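PDB 2WOL: clavulanic acid biosynthesis oligopeptide binding protein 2 from Streptomyces clavuligerus, which probably binds oligopeptides as an extracellular solute-binding protein and belongs to the biosynthetic pathway of the beta-lactamase inhibitor clavulanic acid. Local coordinates for residues W99-R104 and H170-R175; T66-P71 and D182-M187; A324-A329 and E519-L524; V307-H312 and L446-T451. All blocks are in the same frame, centred on the assembly; numbering follows the deposited sequence.

Contact 1 (W99-R104 and H170-R175); sequences WTYRLR and HTIVFR
Trp99 and Phe174 exchange two backbone bonds, Phe174 N to Trp99 O at 2.7 Å and Trp99 N to Phe174 O at 2.9 Å. The next hydrogen-bonded pair does the same, with Tyr101 N 2.9 Å from Ile172 O and Ile172 N 3.1 Å from Tyr101 O. Beyond the strand end Leu103 N still reaches His170 O at 2.8 Å, from above the carbonyl plane. The two strands are the inner pair of a four-stranded antiparallel sheet, and between these bonds Thr100 and Val173 turn their backbones outward to Glu91 and Leu165 of the outer strands. On the face carrying Tyr101, Ile172 and Phe174, the tyrosine crosses the phenylalanine at about a right angle, with Tyr101 CD1 at its ring edge, 3.9 Å from Phe174 CE1. Tyr101 OH bonds to Asp184, and Trp99 NE1 to Gly96 O. On the other face Thr100 CG2, anti to the backbone N (chi1 -57°), lies over the guanidinium of Arg102, whose NE forms a salt bridge with Glu91, while Thr171 OG1 bonds to Asp168. His170 ND1, buried 3.7 Å from Arg104 O, lacks a partner. The strands are thus joined by main-chain bonds, and most side-chain polar ends look elsewhere.

Contact 2 (T66-P71 and D182-M187); sequences TLMAYP and DFDHLM
Asp184 meets Met68 where the short helix 183-186 packs on strand 68-69, one strand of a two-stranded antiparallel sheet with 82-83, in a protein of the type 2 periplasmic-binding-protein fold. The methionine chain is bent at both chi2 (-68°) and chi3 (-67°), which curls its methyl back onto the carboxylate: Met68 CE is 3.6 Å from Asp184 OD2. The other oxygen, Asp184 OD1, has its partners outside, Gly90 N besides Tyr101, so the carboxylate receives two polar partners as well as the methyl.

His185 follows, and its ring turns to Tyr70, just past the strand. A hydrogen bond of 2.8 Å joins His185 ND1 to Tyr70 OH, lying near the plane of both rings; these meet rim to rim with their planes at 45°, neither covering the other. A weak bond to Gln189 gives the hydroxyl a second partner, and a glycerol, probably from the crystallisation liquor, lies about 4 Å from the Tyr70 side chain.

Met187 closes the segment. Its side chain runs alongside Leu67, with Met187 SD 3.8 Å from Leu67 CD1, and its carbonyl oxygen sits 3.3 Å from Thr66 CB. One water completes the join, donating to Met187 O and accepting from Leu67 N, each at 2.9 Å.

Contact 3 (A324-A329 and E519-L524); sequences AVQYAA and EHAVLL
Gln326 and Leu524 bring the backbones nearest, their CA atoms 6.2 Å apart, where the last turn of helix 319-327 faces a change of direction in the other segment. There helix 503-520 ends, Ala521 takes a positive phi of 64°, and after Val522 the chain sets out as strand 523-534. The turn brings the carbonyl oxygens of Ala521 and Leu523 within bonding distance of one side chain.

That side chain is Gln326, which slides past Leu524 in the opposite direction. A bend at chi2 (-107°) swings its amide round toward the turn. Gln326 NE2 donates to Leu523 O at 2.9 Å in a nearly straight bond (168°) and to Ala521 O at 3.0 Å in a more bent one. Both acceptors lie in the plane of the amide, yet the nitrogen stands above the plane of each carbonyl. Two bonds from one nitrogen fix the rotation of the amide and place Gln326 OE1 over toward the leucine, 3.5 Å from Leu524 CD1. With its CG anti to the backbone N, Leu524 sends its other methyl between Val325 of the helix and Ala329 just beyond it: Leu524 CD2 is 3.9 Å from Ala329 CB and 4.3 Å from Val325 CG1.

Met309 of strand 303-309 packs on both Val325 and Gln326, and Tyr365 touches Gln326 and Ala521. Arg322 and Arg323 of helix 319-327 bond to His520 O and Glu519 O, joining this helix to the C-terminal end of helix 503-520, while strand 303-309 pairs with strand 523-534 alongside.

Contact 4 (V307-H312 and L446-T451); sequences VAMQPH and LGLLVT
Gln310 lays its flat amide against Leu449 and turns its edge to the carbonyl of Leu446. Over one face comes a methyl, Leu449 CD1, 3.7 Å from Gln310 CD, the two side chains crossing at about a right angle. At the edge, in the amide plane, Gln310 NE2 donates to Leu446 O at 3.1 Å in an almost straight bond (172°). A second bond from the same nitrogen returns to its own strand, to Ala308 O at 3.2 Å, with the oxygen tilted slightly from the amide plane. Chi2 of 54° bends the glutamine chain and folds the amide back over this backbone. Its CB in turn lies on one face of the His312 ring.

Behind the amide runs an antiparallel pair. Ala308 N bonds to Leu449 O and Leu449 N to Ala308 O, both at 2.9 Å, and past the strand Gln310 N reaches Gly447 O at 3.0 Å. On the face of Val307, Met309, Leu448 and Val450 the contacts are apolar: Met309 CG lies 4.0 Å from Leu448 CD2, and Val325 of helix 319-327 covers both residues. Val441 of helix 438-444 packs on Gln310 and Leu449 on the other side.

Ala308 O therefore takes two donors, one in its carbonyl plane and one from above, and Gln310 extends the strand pairing by main chain and side chain together, tying the backbone at Leu446 and Gly447 to strand 303-309.

How the contacts relate
The four contacts form two pairs on opposite sides of the chain's centre. Contacts 1 and 2, centres 12 Å apart, touch: Tyr101 OH lies 2.7 Å from Asp184 OD1, and Trp99 CE2 is 3.4 Å from Phe183 CB, so helix 183-186 packs against both the four-stranded sheet and strand 68-69. Contacts 3 and 4, centres 11 Å apart, share one sheet, with Val522 O 2.8 Å from Met309 N and Leu524 N 2.8 Å from Val307 O; strand 303-309 runs between strands 448-453 and 523-534. Between the pairs, contacts 2 and 3 come closest, about 17 Å between nearest atoms. The glycerol lies by contact 2.

Contact 1 (W99-R104 and H170-R175)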
loop_
_atom_site.group_PDB
_atom_site.type_symbol
_atom_site.label_atom_id
_atom_site.label_comp_id
_atom_site.label_asym_id
_atom_site.label_seq_id
_atom_site.Cartn_x
_atom_site.Cartn_y
_atom_site.Cartn_z
ATOM N N TRP A 99 18.283 15.795 4.293
ATOM C CA TRP A 99 18.614 14.390 4.121
ATOM C C TRP A 99 19.687 14.232 3.060
ATOM O O TRP A 99 19.506 14.647 1.913
ATOM C CB TRP A 99 17.359 13.609 3.739
ATOM C CG TRP A 99 16.392 13.472 4.866
ATOM C CD1 TRP A 99 15.613 14.454 5.410
ATOM C CD2 TRP A 99 16.108 12.280 5.603
ATOM N NE1 TRP A 99 14.856 13.947 6.438
ATOM C CE2 TRP A 99 15.141 12.613 6.578
ATOM C CE3 TRP A 99 16.569 10.960 5.527
ATOM C CZ2 TRP A 99 14.630 11.670 7.476
ATOM C CZ3 TRP A 99 16.062 10.025 6.414
ATOM C CH2 TRP A 99 15.102 10.385 7.378
ATOM N N THR A 100 20.805 13.631 3.458
ATOM C CA THR A 100 21.961 13.455 2.590
ATOM C C THR A 100 22.234 11.973 2.337
ATOM O O THR A 100 22.205 11.158 3.263
ATOM C CB THR A 100 23.206 14.132 3.220
ATOM O OG1 THR A 100 22.926 15.518 3.450
ATOM C CG2 THR A 100 24.430 14.000 2.327
ATOM N N TYR A 101 22.485 11.635 1.073
ATOM C CA TYR A 101 22.829 10.275 0.655
ATOM C C TYR A 101 24.111 10.287 -0.158
ATOM O O TYR A 101 24.396 11.249 -0.881
ATOM C CB TYR A 101 21.706 9.646 -0.184
ATOM C CG TYR A 101 20.387 9.514 0.540
ATOM C CD1 TYR A 101 19.491 10.580 0.581
ATOM C CD2 TYR A 101 20.032 8.324 1.178
ATOM C CE1 TYR A 101 18.275 10.475 1.244
ATOM C CE2 TYR A 101 18.814 8.205 1.845
ATOM C CZ TYR A 101 17.942 9.289 1.874
ATOM O OH TYR A 101 16.733 9.212 2.527
ATOM N N ARG A 102 24.870 9.203 -0.037
ATOM C CA ARG A 102 26.130 9.039 -0.751
ATOM C C ARG A 102 26.040 7.786 -1.604
ATOM O O ARG A 102 25.842 6.686 -1.088
ATOM C CB ARG A 102 27.300 8.979 0.239
ATOM C CG ARG A 102 27.257 10.143 1.218
ATOM C CD ARG A 102 28.403 10.201 2.217
ATOM N NE ARG A 102 28.109 11.245 3.197
ATOM C CZ ARG A 102 28.289 12.549 2.994
ATOM N NH1 ARG A 102 28.796 12.989 1.848
ATOM N NH2 ARG A 102 27.965 13.417 3.941
ATOM N N LEU A 103 26.161 7.969 -2.913
ATOM C CA LEU A 103 25.940 6.893 -3.871
ATOM C C LEU A 103 27.162 6.008 -4.056
ATOM O O LEU A 103 28.303 6.485 -4.035
ATOM C CB LEU A 103 25.518 7.466 -5.225
ATOM C CG LEU A 103 24.069 7.914 -5.427
ATOM C CD1 LEU A 103 23.788 9.251 -4.745
ATOM C CD2 LEU A 103 23.774 8.005 -6.920
ATOM N N ARG A 104 26.915 4.713 -4.243
ATOM C CA ARG A 104 27.958 3.774 -4.652
ATOM C C ARG A 104 28.533 4.196 -6.004
ATOM O O ARG A 104 27.807 4.691 -6.868
ATOM C CB ARG A 104 27.401 2.353 -4.743
ATOM C CG ARG A 104 27.009 1.743 -3.411
ATOM C CD ARG A 104 26.225 0.464 -3.635
ATOM N NE ARG A 104 26.035 -0.291 -2.402
ATOM C CZ ARG A 104 26.896 -1.193 -1.933
ATOM N NH1 ARG A 104 28.017 -1.462 -2.590
ATOM N NH2 ARG A 104 26.632 -1.832 -0.802
ATOM N N HIS A 170 28.243 11.638 -6.915
ATOM C CA HIS A 170 27.940 10.563 -5.971
ATOM C C HIS A 170 27.349 11.061 -4.650
ATOM O O HIS A 170 27.362 10.346 -3.644
ATOM C CB HIS A 170 29.187 9.705 -5.733
ATOM C CG HIS A 170 29.754 9.122 -6.989
ATOM N ND1 HIS A 170 29.149 8.084 -7.668
ATOM C CD2 HIS A 170 30.852 9.452 -7.707
ATOM C CE1 HIS A 170 29.859 7.792 -8.743
ATOM N NE2 HIS A 170 30.899 8.606 -8.788
ATOM N N THR A 171 26.813 12.278 -4.664
ATOM C CA THR A 171 26.211 12.870 -3.474
ATOM C C THR A 171 24.915 13.580 -3.833
ATOM O O THR A 171 24.841 14.290 -4.837
ATOM C CB THR A 171 27.172 13.865 -2.783
ATOM O OG1 THR A 171 28.472 13.271 -2.667
ATOM C CG2 THR A 171 26.672 14.246 -1.394
ATOM N N ILE A 172 23.893 13.376 -3.010
ATOM C CA ILE A 172 22.624 14.068 -3.186
ATOM C C ILE A 172 22.090 14.555 -1.841
ATOM O O ILE A 172 22.131 13.826 -0.840
ATOM C CB ILE A 172 21.587 13.202 -3.972
ATOM C CG1 ILE A 172 20.377 14.049 -4.398
ATOM C CG2 ILE A 172 21.182 11.939 -3.186
ATOM C CD1 ILE A 172 19.567 13.440 -5.531
ATOM N N VAL A 173 21.627 15.804 -1.822
ATOM C CA VAL A 173 21.120 16.440 -0.605
ATOM C C VAL A 173 19.696 16.942 -0.831
ATOM O O VAL A 173 19.446 17.714 -1.758
ATOM C CB VAL A 173 22.016 17.632 -0.163
ATOM C CG1 VAL A 173 21.479 18.269 1.113
ATOM C CG2 VAL A 173 23.461 17.179 0.038
ATOM N N PHE A 174 18.770 16.496 0.017
ATOM C CA PHE A 174 17.378 16.938 -0.047
ATOM C C PHE A 174 17.085 17.926 1.083
ATOM O O PHE A 174 17.170 17.578 2.261
ATOM C CB PHE A 174 16.428 15.743 0.055
ATOM C CG PHE A 174 16.556 14.762 -1.076
ATOM C CD1 PHE A 174 17.400 13.655 -0.969
ATOM C CD2 PHE A 174 15.814 14.924 -2.243
ATOM C CE1 PHE A 174 17.517 12.741 -2.009
ATOM C CE2 PHE A 174 15.927 14.008 -3.292
ATOM C CZ PHE A 174 16.776 12.915 -3.173
ATOM N N ARG A 175 16.742 19.158 0.715
ATOM C CA ARG A 175 16.397 20.190 1.687
ATOM C C ARG A 175 14.882 20.335 1.735
ATOM O O ARG A 175 14.283 20.992 0.883
ATOM C CB ARG A 175 17.045 21.527 1.317
ATOM C CG ARG A 175 18.567 21.538 1.343
ATOM C CD ARG A 175 19.061 22.897 0.879
ATOM N NE ARG A 175 20.498 23.091 1.066
ATOM C CZ ARG A 175 21.151 24.203 0.726
ATOM N NH1 ARG A 175 20.500 25.221 0.174
ATOM N NH2 ARG A 175 22.458 24.296 0.932
#

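Contact 2 (T66-P71 and D182-M187)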
loop_
_atom_site.group_PDB
_atom_site.type_symbol
_atom_site.label_atom_id
_atom_site.label_comp_id
_atom_site.label_asym_id
_atom_site.label_seq_id
_atom_site.Cartn_x
_atom_site.Cartn_y
_atom_site.Cartn_z
ATOM N N THR A 66 17.135 1.709 -5.980
ATOM C CA THR A 66 16.791 2.994 -5.383
ATOM C C THR A 66 17.860 3.319 -4.340
ATOM O O THR A 66 18.692 2.464 -4.030
ATOM C CB THR A 66 15.388 2.942 -4.734
ATOM O OG1 THR A 66 15.258 1.724 -3.990
ATOM C CG2 THR A 66 14.293 2.974 -5.797
ATOM N N LEU A 67 17.861 4.538 -3.808
ATOM C CA LEU A 67 18.846 4.900 -2.781
ATOM C C LEU A 67 18.744 3.958 -1.591
ATOM O O LEU A 67 19.760 3.435 -1.104
ATOM C CB LEU A 67 18.680 6.354 -2.334
ATOM C CG LEU A 67 19.140 7.435 -3.316
ATOM C CD1 LEU A 67 18.671 8.796 -2.838
ATOM C CD2 LEU A 67 20.654 7.422 -3.493
ATOM N N MET A 68 17.507 3.751 -1.144
ATOM C CA MET A 68 17.180 2.851 -0.044
ATOM C C MET A 68 16.208 1.809 -0.570
ATOM O O MET A 68 15.484 2.069 -1.523
ATOM C CB MET A 68 16.518 3.624 1.098
ATOM C CG MET A 68 17.336 4.798 1.620
ATOM S SD MET A 68 18.839 4.263 2.471
ATOM C CE MET A 68 18.146 3.451 3.913
ATOM N N ALA A 69 16.190 0.630 0.041
ATOM C CA ALA A 69 15.241 -0.413 -0.353
ATOM C C ALA A 69 14.838 -1.236 0.851
ATOM O O ALA A 69 15.608 -1.366 1.801
ATOM C CB ALA A 69 15.843 -1.312 -1.428
ATOM N N TYR A 70 13.635 -1.798 0.820
ATOM C CA TYR A 70 13.252 -2.726 1.880
ATOM C C TYR A 70 14.132 -3.970 1.784
ATOM O O TYR A 70 14.306 -4.529 0.702
ATOM C CB TYR A 70 11.745 -3.022 1.848
ATOM C CG TYR A 70 10.974 -1.742 2.065
ATOM C CD1 TYR A 70 10.466 -1.023 0.985
ATOM C CD2 TYR A 70 10.821 -1.209 3.347
ATOM C CE1 TYR A 70 9.795 0.178 1.175
ATOM C CE2 TYR A 70 10.154 -0.002 3.550
ATOM C CZ TYR A 70 9.648 0.686 2.453
ATOM O OH TYR A 70 8.992 1.885 2.629
ATOM N N PRO A 71 14.735 -4.371 2.912
ATOM C CA PRO A 71 15.688 -5.473 2.858
ATOM C C PRO A 71 15.011 -6.803 2.560
ATOM O O PRO A 71 13.783 -6.932 2.694
ATOM C CB PRO A 71 16.318 -5.467 4.255
ATOM C CG PRO A 71 15.321 -4.824 5.128
ATOM C CD PRO A 71 14.580 -3.826 4.274
ATOM N N ASP A 182 10.149 10.110 7.902
ATOM C CA ASP A 182 10.049 8.895 7.088
ATOM C C ASP A 182 10.686 8.992 5.698
ATOM O O ASP A 182 10.319 8.241 4.790
ATOM C CB ASP A 182 8.578 8.463 6.977
ATOM C CG ASP A 182 7.951 8.137 8.328
ATOM O OD1 ASP A 182 8.684 8.035 9.341
ATOM O OD2 ASP A 182 6.715 7.978 8.371
ATOM N N PHE A 183 11.657 9.888 5.528
ATOM C CA PHE A 183 12.186 10.145 4.184
ATOM C C PHE A 183 12.867 8.943 3.507
ATOM O O PHE A 183 12.767 8.782 2.286
ATOM C CB PHE A 183 13.089 11.381 4.163
ATOM C CG PHE A 183 13.252 11.986 2.796
ATOM C CD1 PHE A 183 12.221 12.731 2.221
ATOM C CD2 PHE A 183 14.430 11.808 2.079
ATOM C CE1 PHE A 183 12.357 13.282 0.960
ATOM C CE2 PHE A 183 14.582 12.369 0.815
ATOM C CZ PHE A 183 13.546 13.106 0.257
ATOM N N ASP A 184 13.543 8.092 4.284
ATOM C CA ASP A 184 14.152 6.881 3.716
ATOM C C ASP A 184 13.105 6.021 2.989
ATOM O O ASP A 184 13.415 5.337 2.011
ATOM C CB ASP A 184 14.820 6.026 4.800
ATOM C CG ASP A 184 16.266 6.432 5.094
ATOM O OD1 ASP A 184 16.879 7.222 4.332
ATOM O OD2 ASP A 184 16.802 5.921 6.100
ATOM N N HIS A 185 11.872 6.048 3.491
ATOM C CA HIS A 185 10.770 5.310 2.872
ATOM C C HIS A 185 10.431 5.862 1.500
ATOM O O HIS A 185 10.200 5.101 0.558
ATOM C CB HIS A 185 9.530 5.327 3.762
ATOM C CG HIS A 185 9.674 4.500 4.997
ATOM N ND1 HIS A 185 9.329 3.167 5.043
ATOM C CD2 HIS A 185 10.141 4.813 6.229
ATOM C CE1 HIS A 185 9.568 2.695 6.254
ATOM N NE2 HIS A 185 10.060 3.674 6.993
ATOM N N LEU A 186 10.418 7.188 1.385
ATOM C CA LEU A 186 10.165 7.829 0.100
ATOM C C LEU A 186 11.270 7.510 -0.899
ATOM O O LEU A 186 11.009 7.363 -2.091
ATOM C CB LEU A 186 9.988 9.341 0.260
ATOM C CG LEU A 186 8.881 9.826 1.206
ATOM C CD1 LEU A 186 8.718 11.331 1.077
ATOM C CD2 LEU A 186 7.533 9.118 0.982
ATOM N N MET A 187 12.496 7.369 -0.398
ATOM C CA MET A 187 13.634 7.045 -1.249
ATOM C C MET A 187 13.680 5.569 -1.636
ATOM O O MET A 187 14.535 5.164 -2.421
ATOM C CB MET A 187 14.943 7.480 -0.586
ATOM C CG MET A 187 15.117 8.994 -0.480
ATOM S SD MET A 187 15.054 9.854 -2.071
ATOM C CE MET A 187 13.345 10.376 -2.179
HETATM O O HOH W 1 15.975 6.537 -4.590
#

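Contact 3 (A324-A329 and E519-L524)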
loop_
_atom_site.group_PDB
_atom_site.type_symbol
_atom_site.label_atom_id
_atom_site.label_comp_id
_atom_site.label_asym_id
_atom_site.label_seq_id
_atom_site.Cartn_x
_atom_site.Cartn_y
_atom_site.Cartn_z
ATOM N N ALA A 324 -23.327 6.358 17.905
ATOM C CA ALA A 324 -24.448 5.430 17.802
ATOM C C ALA A 324 -24.159 4.365 16.752
ATOM O O ALA A 324 -24.368 3.179 16.989
ATOM C CB ALA A 324 -25.732 6.172 17.468
ATOM N N VAL A 325 -23.653 4.798 15.601
ATOM C CA VAL A 325 -23.309 3.880 14.521
ATOM C C VAL A 325 -22.219 2.891 14.960
ATOM O O VAL A 325 -22.320 1.690 14.688
ATOM C CB VAL A 325 -22.886 4.641 13.246
ATOM C CG1 VAL A 325 -22.331 3.684 12.189
ATOM C CG2 VAL A 325 -24.069 5.428 12.690
ATOM N N GLN A 326 -21.200 3.388 15.659
ATOM C CA GLN A 326 -20.122 2.522 16.136
ATOM C C GLN A 326 -20.665 1.453 17.092
ATOM O O GLN A 326 -20.356 0.277 16.940
ATOM C CB GLN A 326 -19.018 3.334 16.813
ATOM C CG GLN A 326 -18.454 4.488 15.971
ATOM C CD GLN A 326 -17.054 4.248 15.427
ATOM O OE1 GLN A 326 -16.417 3.224 15.699
ATOM N NE2 GLN A 326 -16.553 5.219 14.675
ATOM N N TYR A 327 -21.489 1.860 18.056
ATOM C CA TYR A 327 -22.055 0.916 19.024
ATOM C C TYR A 327 -22.984 -0.114 18.388
ATOM O O TYR A 327 -23.039 -1.259 18.841
ATOM C CB TYR A 327 -22.823 1.656 20.120
ATOM C CG TYR A 327 -21.966 2.296 21.185
ATOM C CD1 TYR A 327 -22.013 3.673 21.405
ATOM C CD2 TYR A 327 -21.130 1.527 21.993
ATOM C CE1 TYR A 327 -21.242 4.272 22.386
ATOM C CE2 TYR A 327 -20.349 2.118 22.983
ATOM C CZ TYR A 327 -20.411 3.494 23.177
ATOM O OH TYR A 327 -19.644 4.094 24.154
ATOM N N ALA A 328 -23.723 0.298 17.356
ATOM C CA ALA A 328 -24.721 -0.570 16.719
ATOM C C ALA A 328 -24.160 -1.446 15.599
ATOM O O ALA A 328 -24.900 -2.185 14.954
ATOM C CB ALA A 328 -25.905 0.253 16.216
ATOM N N ALA A 329 -22.853 -1.365 15.376
ATOM C CA ALA A 329 -22.197 -2.200 14.378
ATOM C C ALA A 329 -22.139 -3.643 14.866
ATOM O O ALA A 329 -21.625 -3.922 15.949
ATOM C CB ALA A 329 -20.789 -1.676 14.089
ATOM N N GLU A 519 -11.996 9.147 19.185
ATOM C CA GLU A 519 -12.899 10.036 19.931
ATOM C C GLU A 519 -13.855 10.780 18.989
ATOM O O GLU A 519 -15.036 10.952 19.300
ATOM C CB GLU A 519 -12.112 11.029 20.793
ATOM C CG GLU A 519 -11.438 10.396 22.003
ATOM C CD GLU A 519 -10.444 11.322 22.694
ATOM O OE1 GLU A 519 -10.273 12.476 22.244
ATOM O OE2 GLU A 519 -9.829 10.881 23.690
ATOM N N HIS A 520 -13.344 11.207 17.833
ATOM C CA HIS A 520 -14.174 11.847 16.804
ATOM C C HIS A 520 -15.227 10.902 16.223
ATOM O O HIS A 520 -16.262 11.353 15.731
ATOM C CB HIS A 520 -13.313 12.390 15.663
ATOM C CG HIS A 520 -12.645 13.693 15.974
ATOM N ND1 HIS A 520 -13.333 14.886 16.034
ATOM C CD2 HIS A 520 -11.348 13.992 16.221
ATOM C CE1 HIS A 520 -12.488 15.863 16.315
ATOM N NE2 HIS A 520 -11.278 15.347 16.433
ATOM N N ALA A 521 -14.935 9.598 16.261
ATOM C CA ALA A 521 -15.853 8.543 15.799
ATOM C C ALA A 521 -16.182 8.598 14.294
ATOM O O ALA A 521 -17.177 8.027 13.842
ATOM C CB ALA A 521 -17.136 8.513 16.658
ATOM N N VAL A 522 -15.328 9.270 13.526
ATOM C CA VAL A 522 -15.531 9.398 12.079
ATOM C C VAL A 522 -15.135 8.144 11.292
ATOM O O VAL A 522 -15.583 7.959 10.163
ATOM C CB VAL A 522 -14.825 10.644 11.488
ATOM C CG1 VAL A 522 -15.516 11.926 11.956
ATOM C CG2 VAL A 522 -13.344 10.667 11.853
ATOM N N LEU A 523 -14.311 7.285 11.895
ATOM C CA LEU A 523 -13.907 6.030 11.258
ATOM C C LEU A 523 -14.323 4.840 12.111
ATOM O O LEU A 523 -13.984 4.775 13.295
ATOM C CB LEU A 523 -12.392 5.995 11.016
ATOM C CG LEU A 523 -11.773 7.111 10.162
ATOM C CD1 LEU A 523 -10.273 6.907 10.015
ATOM C CD2 LEU A 523 -12.435 7.195 8.793
ATOM N N LEU A 524 -15.058 3.917 11.495
ATOM C CA LEU A 524 -15.462 2.665 12.124
ATOM C C LEU A 524 -14.608 1.529 11.561
ATOM O O LEU A 524 -14.824 1.090 10.428
ATOM C CB LEU A 524 -16.952 2.392 11.878
ATOM C CG LEU A 524 -17.524 1.000 12.184
ATOM C CD1 LEU A 524 -17.305 0.580 13.642
ATOM C CD2 LEU A 524 -19.004 0.956 11.840
#

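Contact 4 (V307-H312 and L446-T451)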
loop_
_atom_site.group_PDB
_atom_site.type_symbol
_atom_site.label_atom_id
_atom_site.label_comp_id
_atom_site.label_asym_id
_atom_site.label_seq_id
_atom_site.Cartn_x
_atom_site.Cartn_y
_atom_site.Cartn_z
ATOM N N VAL A 307 -15.521 1.791 7.675
ATOM C CA VAL A 307 -16.603 2.663 7.247
ATOM C C VAL A 307 -16.282 4.076 7.732
ATOM O O VAL A 307 -15.960 4.283 8.909
ATOM C CB VAL A 307 -17.973 2.192 7.802
ATOM C CG1 VAL A 307 -19.075 3.203 7.477
ATOM C CG2 VAL A 307 -18.329 0.812 7.249
ATOM N N ALA A 308 -16.346 5.034 6.814
ATOM C CA ALA A 308 -16.128 6.434 7.147
ATOM C C ALA A 308 -17.459 7.155 7.267
ATOM O O ALA A 308 -18.377 6.895 6.497
ATOM C CB ALA A 308 -15.260 7.100 6.087
ATOM N N MET A 309 -17.552 8.052 8.245
ATOM C CA MET A 309 -18.721 8.911 8.412
ATOM C C MET A 309 -18.346 10.376 8.200
ATOM O O MET A 309 -17.312 10.838 8.686
ATOM C CB MET A 309 -19.366 8.690 9.776
ATOM C CG MET A 309 -20.210 7.428 9.820
ATOM S SD MET A 309 -20.841 7.040 11.456
ATOM C CE MET A 309 -19.430 6.226 12.199
ATOM N N GLN A 310 -19.198 11.086 7.464
ATOM C CA GLN A 310 -18.877 12.408 6.929
ATOM C C GLN A 310 -19.632 13.522 7.654
ATOM O O GLN A 310 -20.827 13.688 7.429
ATOM C CB GLN A 310 -19.215 12.450 5.433
ATOM C CG GLN A 310 -18.230 11.729 4.510
ATOM C CD GLN A 310 -17.980 10.291 4.910
ATOM O OE1 GLN A 310 -16.935 9.976 5.474
ATOM N NE2 GLN A 310 -18.949 9.418 4.649
ATOM N N PRO A 311 -18.940 14.282 8.531
ATOM C CA PRO A 311 -19.593 15.404 9.222
ATOM C C PRO A 311 -20.244 16.447 8.306
ATOM O O PRO A 311 -21.160 17.150 8.742
ATOM C CB PRO A 311 -18.448 16.027 10.026
ATOM C CG PRO A 311 -17.540 14.872 10.292
ATOM C CD PRO A 311 -17.546 14.122 8.987
ATOM N N HIS A 312 -19.788 16.535 7.058
ATOM C CA HIS A 312 -20.387 17.449 6.079
ATOM C C HIS A 312 -21.752 16.986 5.555
ATOM O O HIS A 312 -22.425 17.715 4.810
ATOM C CB HIS A 312 -19.416 17.765 4.930
ATOM C CG HIS A 312 -18.629 16.587 4.439
ATOM N ND1 HIS A 312 -17.556 16.065 5.132
ATOM C CD2 HIS A 312 -18.735 15.857 3.303
ATOM C CE1 HIS A 312 -17.045 15.055 4.449
ATOM N NE2 HIS A 312 -17.742 14.907 3.337
ATOM N N LEU A 446 -23.640 11.145 0.880
ATOM C CA LEU A 446 -23.108 9.878 1.380
ATOM C C LEU A 446 -22.548 10.037 2.790
ATOM O O LEU A 446 -21.356 10.294 2.984
ATOM C CB LEU A 446 -22.049 9.323 0.417
ATOM C CG LEU A 446 -22.502 9.186 -1.044
ATOM C CD1 LEU A 446 -21.371 8.737 -1.960
ATOM C CD2 LEU A 446 -23.709 8.251 -1.170
ATOM N N GLY A 447 -23.434 9.888 3.772
ATOM C CA GLY A 447 -23.094 10.056 5.182
ATOM C C GLY A 447 -22.170 8.972 5.700
ATOM O O GLY A 447 -21.411 9.202 6.643
ATOM N N LEU A 448 -22.262 7.790 5.087
ATOM C CA LEU A 448 -21.343 6.685 5.356
ATOM C C LEU A 448 -20.734 6.190 4.052
ATOM O O LEU A 448 -21.382 6.242 3.002
ATOM C CB LEU A 448 -22.056 5.519 6.054
ATOM C CG LEU A 448 -22.957 5.810 7.256
ATOM C CD1 LEU A 448 -24.415 5.830 6.808
ATOM C CD2 LEU A 448 -22.765 4.782 8.353
ATOM N N LEU A 449 -19.496 5.705 4.131
ATOM C CA LEU A 449 -18.769 5.185 2.969
ATOM C C LEU A 449 -18.014 3.926 3.353
ATOM O O LEU A 449 -17.333 3.899 4.385
ATOM C CB LEU A 449 -17.774 6.226 2.445
ATOM C CG LEU A 449 -18.349 7.487 1.794
ATOM C CD1 LEU A 449 -17.282 8.567 1.671
ATOM C CD2 LEU A 449 -18.936 7.141 0.422
ATOM N N VAL A 450 -18.128 2.890 2.523
ATOM C CA VAL A 450 -17.367 1.657 2.717
ATOM C C VAL A 450 -16.095 1.726 1.890
ATOM O O VAL A 450 -16.139 2.019 0.694
ATOM C CB VAL A 450 -18.170 0.403 2.282
ATOM C CG1 VAL A 450 -17.332 -0.875 2.460
ATOM C CG2 VAL A 450 -19.466 0.297 3.062
ATOM N N THR A 451 -14.956 1.453 2.516
ATOM C CA THR A 451 -13.713 1.399 1.763
ATOM C C THR A 451 -12.665 0.501 2.409
ATOM O O THR A 451 -12.875 -0.028 3.498
ATOM C CB THR A 451 -13.151 2.821 1.473
ATOM O OG1 THR A 451 -12.195 2.745 0.408
ATOM C CG2 THR A 451 -12.508 3.438 2.706
#